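Local coordinates for solute-binding protein (Thermoactinomyces vulgaris, PDB 2ZYO), which binds cyclodextrins and linear maltodextrins such as maltotetraose, and probably delivers them to a membrane transporter for uptake, at residues A230-V233 and N234-K238; P349-I353 and P354-V358; A366-F369 and V370-K374. All blocks are in the same frame, centred on the assembly; numbering follows the deposited sequence.

Contact 1 (A230-V233 and N234-K238)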
ATOM      1  N   ALA A 230      16.557   1.849   0.578  1.00 17.79           N
ATOM      2  CA  ALA A 230      15.697   2.386   1.637  1.00 17.67           C
ATOM      3  C   ALA A 230      16.499   2.974   2.798  1.00 17.59           C
ATOM      4  O   ALA A 230      16.162   4.041   3.317  1.00 17.02           O
ATOM      5  CB  ALA A 230      14.741   1.317   2.143  1.00 17.71           C
ATOM      6  N   ASP A 231      17.566   2.280   3.191  1.00 18.22           N
ATOM      7  CA  ASP A 231      18.377   2.710   4.326  1.00 18.75           C
ATOM      8  C   ASP A 231      19.159   3.995   4.063  1.00 18.12           C
ATOM      9  O   ASP A 231      19.432   4.756   4.993  1.00 17.98           O
ATOM     10  CB  ASP A 231      19.330   1.603   4.771  1.00 22.40           C
ATOM     11  CG  ASP A 231      19.928   1.878   6.132  1.00 23.73           C
ATOM     12  OD1 ASP A 231      19.210   1.711   7.142  1.00 27.74           O
ATOM     13  OD2 ASP A 231      21.109   2.275   6.190  1.00 28.67           O
ATOM     14  N   THR A 232      19.529   4.225   2.804  1.00 18.05           N
ATOM     15  CA  THR A 232      20.185   5.468   2.402  1.00 17.72           C
ATOM     16  C   THR A 232      19.257   6.647   2.690  1.00 16.08           C
ATOM     17  O   THR A 232      19.663   7.635   3.304  1.00 15.84           O
ATOM     18  CB  THR A 232      20.543   5.462   0.896  1.00 19.42           C
ATOM     19  OG1 THR A 232      21.072   4.181   0.528  1.00 22.12           O
ATOM     20  CG2 THR A 232      21.564   6.546   0.575  1.00 21.79           C
ATOM     21  N   VAL A 233      18.007   6.517   2.250  1.00 14.84           N
ATOM     22  CA  VAL A 233      16.987   7.549   2.425  1.00 13.04           C
ATOM     23  C   VAL A 233      16.665   7.759   3.906  1.00 11.83           C
ATOM     24  O   VAL A 233      16.681   8.890   4.398  1.00 12.38           O
ATOM     25  CB  VAL A 233      15.698   7.194   1.637  1.00 11.94           C
ATOM     26  CG1 VAL A 233      14.611   8.245   1.847  1.00 12.36           C
ATOM     27  CG2 VAL A 233      16.009   7.037   0.156  1.00 12.35           C
ATOM     28  N   ASN A 234      16.388   6.664   4.610  1.00 12.39           N
ATOM     29  CA  ASN A 234      16.020   6.726   6.020  1.00 12.32           C
ATOM     30  C   ASN A 234      17.161   7.202   6.913  1.00 11.95           C
ATOM     31  O   ASN A 234      16.967   8.075   7.759  1.00 12.33           O
ATOM     32  CB  ASN A 234      15.481   5.374   6.494  1.00 13.87           C
ATOM     33  CG  ASN A 234      14.212   4.968   5.767  1.00 14.54           C
ATOM     34  OD1 ASN A 234      13.412   5.815   5.369  1.00 15.46           O
ATOM     35  ND2 ASN A 234      14.024   3.667   5.589  1.00 16.85           N
ATOM     36  N   GLY A 235      18.348   6.638   6.704  1.00 12.91           N
ATOM     37  CA  GLY A 235      19.534   7.015   7.472  1.00 14.20           C
ATOM     38  C   GLY A 235      19.842   8.496   7.373  1.00 14.12           C
ATOM     39  O   GLY A 235      20.060   9.163   8.387  1.00 16.00           O
ATOM     40  N   LEU A 236      19.843   9.013   6.146  1.00 14.11           N
ATOM     41  CA  LEU A 236      20.149  10.420   5.909  1.00 13.69           C
ATOM     42  C   LEU A 236      19.073  11.375   6.418  1.00 13.11           C
ATOM     43  O   LEU A 236      19.392  12.461   6.900  1.00 13.01           O
ATOM     44  CB  LEU A 236      20.478  10.678   4.436  1.00 15.44           C
ATOM     45  CG  LEU A 236      21.828  10.116   3.975  1.00 17.42           C
ATOM     46  CD1 LEU A 236      22.029  10.321   2.486  1.00 17.48           C
ATOM     47  CD2 LEU A 236      22.975  10.738   4.762  1.00 19.61           C
ATOM     48  N   PHE A 237      17.805  10.977   6.323  1.00 13.54           N
ATOM     49  CA  PHE A 237      16.732  11.793   6.895  1.00 11.32           C
ATOM     50  C   PHE A 237      16.845  11.853   8.422  1.00 13.46           C
ATOM     51  O   PHE A 237      16.697  12.920   9.022  1.00 12.72           O
ATOM     52  CB  PHE A 237      15.346  11.297   6.463  1.00 11.41           C
ATOM     53  CG  PHE A 237      14.226  12.222   6.860  1.00 11.04           C
ATOM     54  CD1 PHE A 237      14.021  13.423   6.181  1.00 11.42           C
ATOM     55  CD2 PHE A 237      13.385  11.901   7.921  1.00 10.81           C
ATOM     56  CE1 PHE A 237      12.989  14.286   6.554  1.00 10.53           C
ATOM     57  CE2 PHE A 237      12.352  12.756   8.302  1.00 12.12           C
ATOM     58  CZ  PHE A 237      12.154  13.950   7.616  1.00 11.75           C
ATOM     59  N   LYS A 238      17.126  10.707   9.040  1.00 13.73           N
ATOM     60  CA  LYS A 238      17.302  10.632  10.495  1.00 14.88           C
ATOM     61  C   LYS A 238      18.524  11.413  10.981  1.00 14.84           C
ATOM     62  O   LYS A 238      18.587  11.803  12.148  1.00 16.36           O
ATOM     63  CB  LYS A 238      17.377   9.176  10.963  1.00 15.74           C
ATOM     64  CG  LYS A 238      16.045   8.433  10.885  1.00 16.29           C
ATOM     65  CD  LYS A 238      16.131   7.030  11.477  1.00 19.89           C
ATOM     66  CE  LYS A 238      16.877   6.072  10.559  1.00 22.11           C
ATOM     67  NZ  LYS A 238      16.965   4.705  11.142  1.00 23.47           N
TER
HETATM   68  O   HOH W   1      15.921   1.769   6.584  1.00 28.88           O
HETATM   69  O   HOH W   2      17.979   3.562   8.593  1.00 38.18           O
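The CG of Asn234 is anti to its own carbonyl carbon (chi1 -63°), which folds the carboxamide back over the carbonyl of Ala230, one helical turn earlier. ND2 lies 3.1 Å from Ala230 O, but the angle is too poor for a hydrogen bond. That oxygen is taken by the backbone instead. Asn234 N donates to Ala230 O at 2.9 Å, nearly straight (169°) and in the carbonyl plane.

Both ends of the carboxamide have partners. ND2 gives a hydrogen to a water, which in turn donates a weak bond to Asp231 OD1. OD1 of Asn234 is bonded to the hydroxyl of Tyr255. With an alanine here, the Tyr255 hydroxyl would probably lose this partner and the water its link to ND2.

A second water joins Asp231 OD1, at 2.7 Å, to Lys238 NZ, at 3.0 Å. The two charges are 5.5 Å apart (OD1 to NZ), so they meet through the water and not directly. Lys238 NZ also forms a salt bridge with Asp254. On another side of the helix, Leu236 CD1 comes to 4.3 Å from Thr232 CG2, a loose apolar touch.

The next three backbone bonds, ending with Phe237 N to Val233 O, carry the regular alpha-helical pattern through the segment. Helix 230-238 packs against strand 242-247, where Val233 and Phe237 both rest on Val245. Leu236 reaches Tyr165 and Leu168 of strand 165-169.

Contact 2 (P349-I353 and P354-V358); sequences PMPSI and PEMGV
Residues 349-358 are a proline-rich stretch that leads from the end of strand 348-349 toward helix 360-371 of this periplasmic-binding-protein fold. The chain runs through an extended part and then enters a tight turn at Ile353. Met356 N donates to Ile353 O at 3.1 Å, which closes a beta-turn over Pro354 and Glu355. The donor stands above the carbonyl plane, 48° out of it, and not on a lone pair. Residues 354-357 have helical backbone angles, and Gly357 N bonds to Pro354 O in a second turn that overlaps the first. Pro354 has no N-H to give, which suits a residue at the start of such a turn.

Two pairs of side chains meet across the bend. Pro351 and Met356 cross obliquely. Met356 has CG anti to the backbone N (chi1 -171°), and its chain bends at chi2. This lays the sulfur beside the proline ring, with SD 3.8 Å from Pro351 CG. Met356 CG is equally near Pro351 CB. Neighbouring parts of the fold pack on these residues. Pro351 and Ile353 touch Leu196 of strand 195-201, and Ile353 and Pro354 touch Tyr117. Pro354 O accepts a hydrogen bond from Lys396 NZ near the C terminus. Gly357 lies about 7 Å from a bound glucose unit, near the sugar but not in contact with it.

Ile353 and Glu355 cross at about a right angle. The CG1 branch of Ile353 sits in the crowded position between backbone N and carbonyl carbon (chi1 65°), which brings CD1 to the Glu355 carboxylate. Glu355 OE1 comes to 3.4 Å from Ile353 CD1.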
ATOM      1  N   PRO A 349      -5.236   1.692  -6.308  1.00 13.37           N
ATOM      2  CA  PRO A 349      -4.774   0.453  -5.690  1.00 12.57           C
ATOM      3  C   PRO A 349      -3.648  -0.196  -6.484  1.00 11.58           C
ATOM      4  O   PRO A 349      -3.692  -0.218  -7.717  1.00 14.12           O
ATOM      5  CB  PRO A 349      -6.022  -0.440  -5.712  1.00 12.82           C
ATOM      6  CG  PRO A 349      -7.173   0.502  -5.871  1.00 14.52           C
ATOM      7  CD  PRO A 349      -6.643   1.594  -6.736  1.00 13.63           C
ATOM      8  N   MET A 350      -2.636  -0.704  -5.784  1.00 12.13           N
ATOM      9  CA  MET A 350      -1.637  -1.545  -6.429  1.00 12.77           C
ATOM     10  C   MET A 350      -2.358  -2.700  -7.116  1.00 12.13           C
ATOM     11  O   MET A 350      -3.268  -3.292  -6.527  1.00 12.51           O
ATOM     12  CB  MET A 350      -0.644  -2.097  -5.412  1.00 13.87           C
ATOM     13  CG  MET A 350       0.482  -1.148  -5.066  1.00 17.05           C
ATOM     14  SD  MET A 350       1.652  -1.874  -3.912  1.00 25.57           S
ATOM     15  CE  MET A 350       0.636  -1.995  -2.457  1.00 12.63           C
ATOM     16  N   PRO A 351      -1.976  -3.009  -8.371  1.00 11.48           N
ATOM     17  CA  PRO A 351      -2.561  -4.156  -9.062  1.00 12.52           C
ATOM     18  C   PRO A 351      -2.470  -5.416  -8.206  1.00 13.30           C
ATOM     19  O   PRO A 351      -1.432  -5.672  -7.587  1.00 14.47           O
ATOM     20  CB  PRO A 351      -1.687  -4.287 -10.311  1.00 12.72           C
ATOM     21  CG  PRO A 351      -1.230  -2.892 -10.576  1.00 12.91           C
ATOM     22  CD  PRO A 351      -0.998  -2.300  -9.217  1.00 13.11           C
ATOM     23  N   SER A 352      -3.558  -6.181  -8.165  1.00 12.35           N
ATOM     24  CA  SER A 352      -3.639  -7.361  -7.309  1.00 13.32           C
ATOM     25  C   SER A 352      -3.613  -8.675  -8.090  1.00 13.19           C
ATOM     26  O   SER A 352      -3.647  -9.752  -7.493  1.00 14.48           O
ATOM     27  CB  SER A 352      -4.890  -7.295  -6.429  1.00 13.29           C
ATOM     28  OG  SER A 352      -6.059  -7.217  -7.221  1.00 14.74           O
ATOM     29  N   ILE A 353      -3.553  -8.589  -9.417  1.00 12.91           N
ATOM     30  CA  ILE A 353      -3.456  -9.788 -10.256  1.00 12.89           C
ATOM     31  C   ILE A 353      -2.098 -10.475 -10.053  1.00 13.19           C
ATOM     32  O   ILE A 353      -1.106  -9.799  -9.769  1.00 12.99           O
ATOM     33  CB  ILE A 353      -3.731  -9.490 -11.761  1.00 11.53           C
ATOM     34  CG1 ILE A 353      -2.664  -8.558 -12.360  1.00 13.14           C
ATOM     35  CG2 ILE A 353      -5.138  -8.917 -11.941  1.00 12.01           C
ATOM     36  CD1 ILE A 353      -2.649  -8.537 -13.885  1.00 12.82           C
ATOM     37  N   PRO A 354      -2.052 -11.820 -10.168  1.00 13.68           N
ATOM     38  CA  PRO A 354      -0.800 -12.546  -9.916  1.00 14.77           C
ATOM     39  C   PRO A 354       0.378 -12.047 -10.755  1.00 13.29           C
ATOM     40  O   PRO A 354       1.517 -12.053 -10.284  1.00 15.45           O
ATOM     41  CB  PRO A 354      -1.149 -13.989 -10.294  1.00 14.53           C
ATOM     42  CG  PRO A 354      -2.619 -14.081 -10.092  1.00 15.67           C
ATOM     43  CD  PRO A 354      -3.151 -12.742 -10.515  1.00 14.82           C
ATOM     44  N   GLU A 355       0.090 -11.599 -11.974  1.00 13.97           N
ATOM     45  CA  GLU A 355       1.118 -11.135 -12.905  1.00 14.52           C
ATOM     46  C   GLU A 355       1.917  -9.922 -12.415  1.00 14.14           C
ATOM     47  O   GLU A 355       3.053  -9.719 -12.841  1.00 13.90           O
ATOM     48  CB  GLU A 355       0.509 -10.857 -14.280  1.00 15.34           C
ATOM     49  CG  GLU A 355       0.054 -12.115 -15.016  1.00 16.89           C
ATOM     50  CD  GLU A 355      -1.315 -12.623 -14.578  1.00 18.85           C
ATOM     51  OE1 GLU A 355      -2.032 -11.908 -13.843  1.00 16.92           O
ATOM     52  OE2 GLU A 355      -1.675 -13.751 -14.978  1.00 21.69           O
ATOM     53  N   MET A 356       1.333  -9.125 -11.521  1.00 13.68           N
ATOM     54  CA  MET A 356       2.052  -7.985 -10.946  1.00 14.17           C
ATOM     55  C   MET A 356       3.297  -8.429 -10.172  1.00 15.36           C
ATOM     56  O   MET A 356       4.287  -7.698 -10.107  1.00 15.02           O
ATOM     57  CB  MET A 356       1.135  -7.144 -10.052  1.00 14.90           C
ATOM     58  CG  MET A 356       1.762  -5.830  -9.589  1.00 15.74           C
ATOM     59  SD  MET A 356       2.126  -4.708 -10.954  1.00 14.22           S
ATOM     60  CE  MET A 356       3.210  -3.523 -10.162  1.00 15.61           C
ATOM     61  N   GLY A 357       3.242  -9.634  -9.606  1.00 16.81           N
ATOM     62  CA  GLY A 357       4.354 -10.192  -8.835  1.00 17.54           C
ATOM     63  C   GLY A 357       5.690 -10.216  -9.559  1.00 17.86           C
ATOM     64  O   GLY A 357       6.741 -10.039  -8.939  1.00 19.48           O
ATOM     65  N   VAL A 358       5.649 -10.427 -10.873  1.00 17.54           N
ATOM     66  CA  VAL A 358       6.872 -10.522 -11.675  1.00 17.80           C
ATOM     67  C   VAL A 358       7.214  -9.213 -12.398  1.00 16.71           C
ATOM     68  O   VAL A 358       8.165  -9.161 -13.179  1.00 17.17           O
ATOM     69  CB  VAL A 358       6.823 -11.708 -12.677  1.00 20.87           C
ATOM     70  CG1 VAL A 358       6.722 -13.036 -11.931  1.00 21.43           C
ATOM     71  CG2 VAL A 358       5.676 -11.545 -13.669  1.00 19.86           C
TER

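Contact 3 (A366-F369 and V370-K374)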
ATOM      1  N   ALA A 366      15.238  -1.813 -14.523  1.00 11.38           N
ATOM      2  CA  ALA A 366      15.183  -0.764 -15.540  1.00 11.54           C
ATOM      3  C   ALA A 366      15.490   0.614 -14.948  1.00 11.02           C
ATOM      4  O   ALA A 366      16.194   1.411 -15.564  1.00 12.07           O
ATOM      5  CB  ALA A 366      13.827  -0.760 -16.235  1.00 10.62           C
ATOM      6  N   HIS A 367      14.964   0.880 -13.752  1.00 10.55           N
ATOM      7  CA  HIS A 367      15.293   2.101 -13.013  1.00  9.89           C
ATOM      8  C   HIS A 367      16.794   2.197 -12.735  1.00 10.90           C
ATOM      9  O   HIS A 367      17.394   3.255 -12.925  1.00 11.39           O
ATOM     10  CB  HIS A 367      14.520   2.170 -11.695  1.00 10.56           C
ATOM     11  CG  HIS A 367      13.113   2.664 -11.835  1.00  9.81           C
ATOM     12  ND1 HIS A 367      12.122   1.928 -12.448  1.00 10.27           N
ATOM     13  CD2 HIS A 367      12.528   3.813 -11.422  1.00  9.66           C
ATOM     14  CE1 HIS A 367      10.989   2.607 -12.416  1.00  9.60           C
ATOM     15  NE2 HIS A 367      11.207   3.754 -11.799  1.00 10.38           N
ATOM     16  N   THR A 368      17.385   1.089 -12.290  1.00 12.21           N
ATOM     17  CA  THR A 368      18.819   1.024 -11.997  1.00 13.46           C
ATOM     18  C   THR A 368      19.666   1.297 -13.241  1.00 13.95           C
ATOM     19  O   THR A 368      20.602   2.099 -13.188  1.00 12.66           O
ATOM     20  CB  THR A 368      19.202  -0.331 -11.355  1.00 15.13           C
ATOM     21  OG1 THR A 368      18.584  -0.432 -10.069  1.00 16.06           O
ATOM     22  CG2 THR A 368      20.712  -0.454 -11.177  1.00 15.12           C
ATOM     23  N   PHE A 369      19.327   0.648 -14.355  1.00 14.05           N
ATOM     24  CA  PHE A 369      20.081   0.826 -15.599  1.00 14.54           C
ATOM     25  C   PHE A 369      20.033   2.274 -16.089  1.00 14.99           C
ATOM     26  O   PHE A 369      21.031   2.800 -16.587  1.00 13.86           O
ATOM     27  CB  PHE A 369      19.597  -0.137 -16.696  1.00 14.41           C
ATOM     28  CG  PHE A 369      19.699  -1.595 -16.324  1.00 16.87           C
ATOM     29  CD1 PHE A 369      20.811  -2.085 -15.637  1.00 19.04           C
ATOM     30  CD2 PHE A 369      18.691  -2.482 -16.679  1.00 16.99           C
ATOM     31  CE1 PHE A 369      20.901  -3.433 -15.294  1.00 21.17           C
ATOM     32  CE2 PHE A 369      18.772  -3.831 -16.344  1.00 18.94           C
ATOM     33  CZ  PHE A 369      19.878  -4.307 -15.651  1.00 20.96           C
ATOM     34  N   VAL A 370      18.876   2.915 -15.927  1.00 13.40           N
ATOM     35  CA  VAL A 370      18.713   4.328 -16.275  1.00 13.04           C
ATOM     36  C   VAL A 370      19.500   5.231 -15.317  1.00 13.95           C
ATOM     37  O   VAL A 370      20.220   6.130 -15.760  1.00 14.22           O
ATOM     38  CB  VAL A 370      17.213   4.739 -16.325  1.00 12.42           C
ATOM     39  CG1 VAL A 370      17.059   6.242 -16.512  1.00 11.70           C
ATOM     40  CG2 VAL A 370      16.502   4.004 -17.445  1.00 12.38           C
ATOM     41  N   ALA A 371      19.370   4.971 -14.015  1.00 13.47           N
ATOM     42  CA  ALA A 371      20.051   5.748 -12.974  1.00 14.45           C
ATOM     43  C   ALA A 371      21.568   5.749 -13.143  1.00 16.46           C
ATOM     44  O   ALA A 371      22.224   6.763 -12.908  1.00 16.25           O
ATOM     45  CB  ALA A 371      19.685   5.218 -11.598  1.00 14.40           C
ATOM     46  N   GLN A 372      22.108   4.605 -13.553  1.00 17.16           N
ATOM     47  CA  GLN A 372      23.548   4.433 -13.731  1.00 19.60           C
ATOM     48  C   GLN A 372      24.027   4.887 -15.112  1.00 19.66           C
ATOM     49  O   GLN A 372      25.232   4.899 -15.389  1.00 21.43           O
ATOM     50  CB  GLN A 372      23.935   2.974 -13.467  1.00 21.03           C
ATOM     51  CG  GLN A 372      23.712   2.534 -12.020  1.00 23.16           C
ATOM     52  CD  GLN A 372      23.840   1.033 -11.810  1.00 25.15           C
ATOM     53  OE1 GLN A 372      23.878   0.253 -12.764  1.00 27.14           O
ATOM     54  NE2 GLN A 372      23.894   0.623 -10.548  1.00 26.98           N
ATOM     55  N   GLY A 373      23.082   5.266 -15.972  1.00 18.70           N
ATOM     56  CA  GLY A 373      23.395   5.740 -17.320  1.00 19.50           C
ATOM     57  C   GLY A 373      23.851   4.640 -18.263  1.00 20.18           C
ATOM     58  O   GLY A 373      24.500   4.910 -19.276  1.00 21.07           O
ATOM     59  N   LYS A 374      23.505   3.400 -17.929  1.00 20.15           N
ATOM     60  CA  LYS A 374      23.880   2.244 -18.742  1.00 20.09           C
ATOM     61  C   LYS A 374      22.974   2.099 -19.960  1.00 19.98           C
ATOM     62  O   LYS A 374      23.409   1.630 -21.014  1.00 21.19           O
ATOM     63  CB  LYS A 374      23.865   0.963 -17.906  1.00 21.51           C
ATOM     64  CG  LYS A 374      24.999   0.880 -16.897  1.00 23.43           C
ATOM     65  CD  LYS A 374      24.985  -0.430 -16.133  1.00 26.90           C
ATOM     66  CE  LYS A 374      26.143  -0.494 -15.147  1.00 27.95           C
ATOM     67  NZ  LYS A 374      26.106  -1.727 -14.318  1.00 29.05           N
TER
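Thr368 and Gln372 make the main side-chain contact, lying side by side and pointing the same way. The methyl of Thr368 faces the amide of Gln372, with CG2 3.4 Å from NE2 and 3.5 Å from CD. This is van der Waals packing. The methyl is anti to the Thr368 backbone N, which turns it toward the glutamine. The Thr368 hydroxyl makes a weak bond back to Asn364 O, and Gln372 NE2 has a weak hydrogen bond to Ser227.

Other apolar atoms rest on backbone oxygens. Val370 CG2 is 3.2 Å from Ala366 O, and Ala371 CB is 3.3 Å from His367 O.

Backbone hydrogen bonds carry the helix to its end. Val370 N, Ala371 N and Gln372 N each donate to the carbonyl four residues earlier. Then the helix 360-371 finishes in a Schellman motif. Gly373 takes a positive phi (72°), which favours glycine. Its N bonds to Val370 O, and Lys374 N reaches back to Phe369 O at 2.9 Å.

A weak hydrogen bond runs from Lys374 NZ to Gln372 OE1 at 3.4 Å. His367 is held at both ring nitrogens, ND1 by Ile363 O and NE2 by Thr177. Its side chain also packs on Met212 and Val215 of helix 206-220, while Ala366 and Val370 touch Ala380 of helix 377-394.

How the contacts relate
Going from the N terminus, contact 1 comes first, within helix 230-238, which lies on strands 242-247 and 165-169. Contact 2 follows, turning the chain between strand 348-349 and helix 360-371. Contact 3 comes last, at the C-terminal end of that same helix. All three are local, so none closes a long loop. They follow in series, without nesting or crossing. The first half of helix 360-371 runs between contacts 2 and 3. Between nearest atoms, contact 3 is about 10 Å from contact 2 and about 11 Å from contact 1. Helix 377-394 links two of them, since it packs on both contact 2 and contact 3.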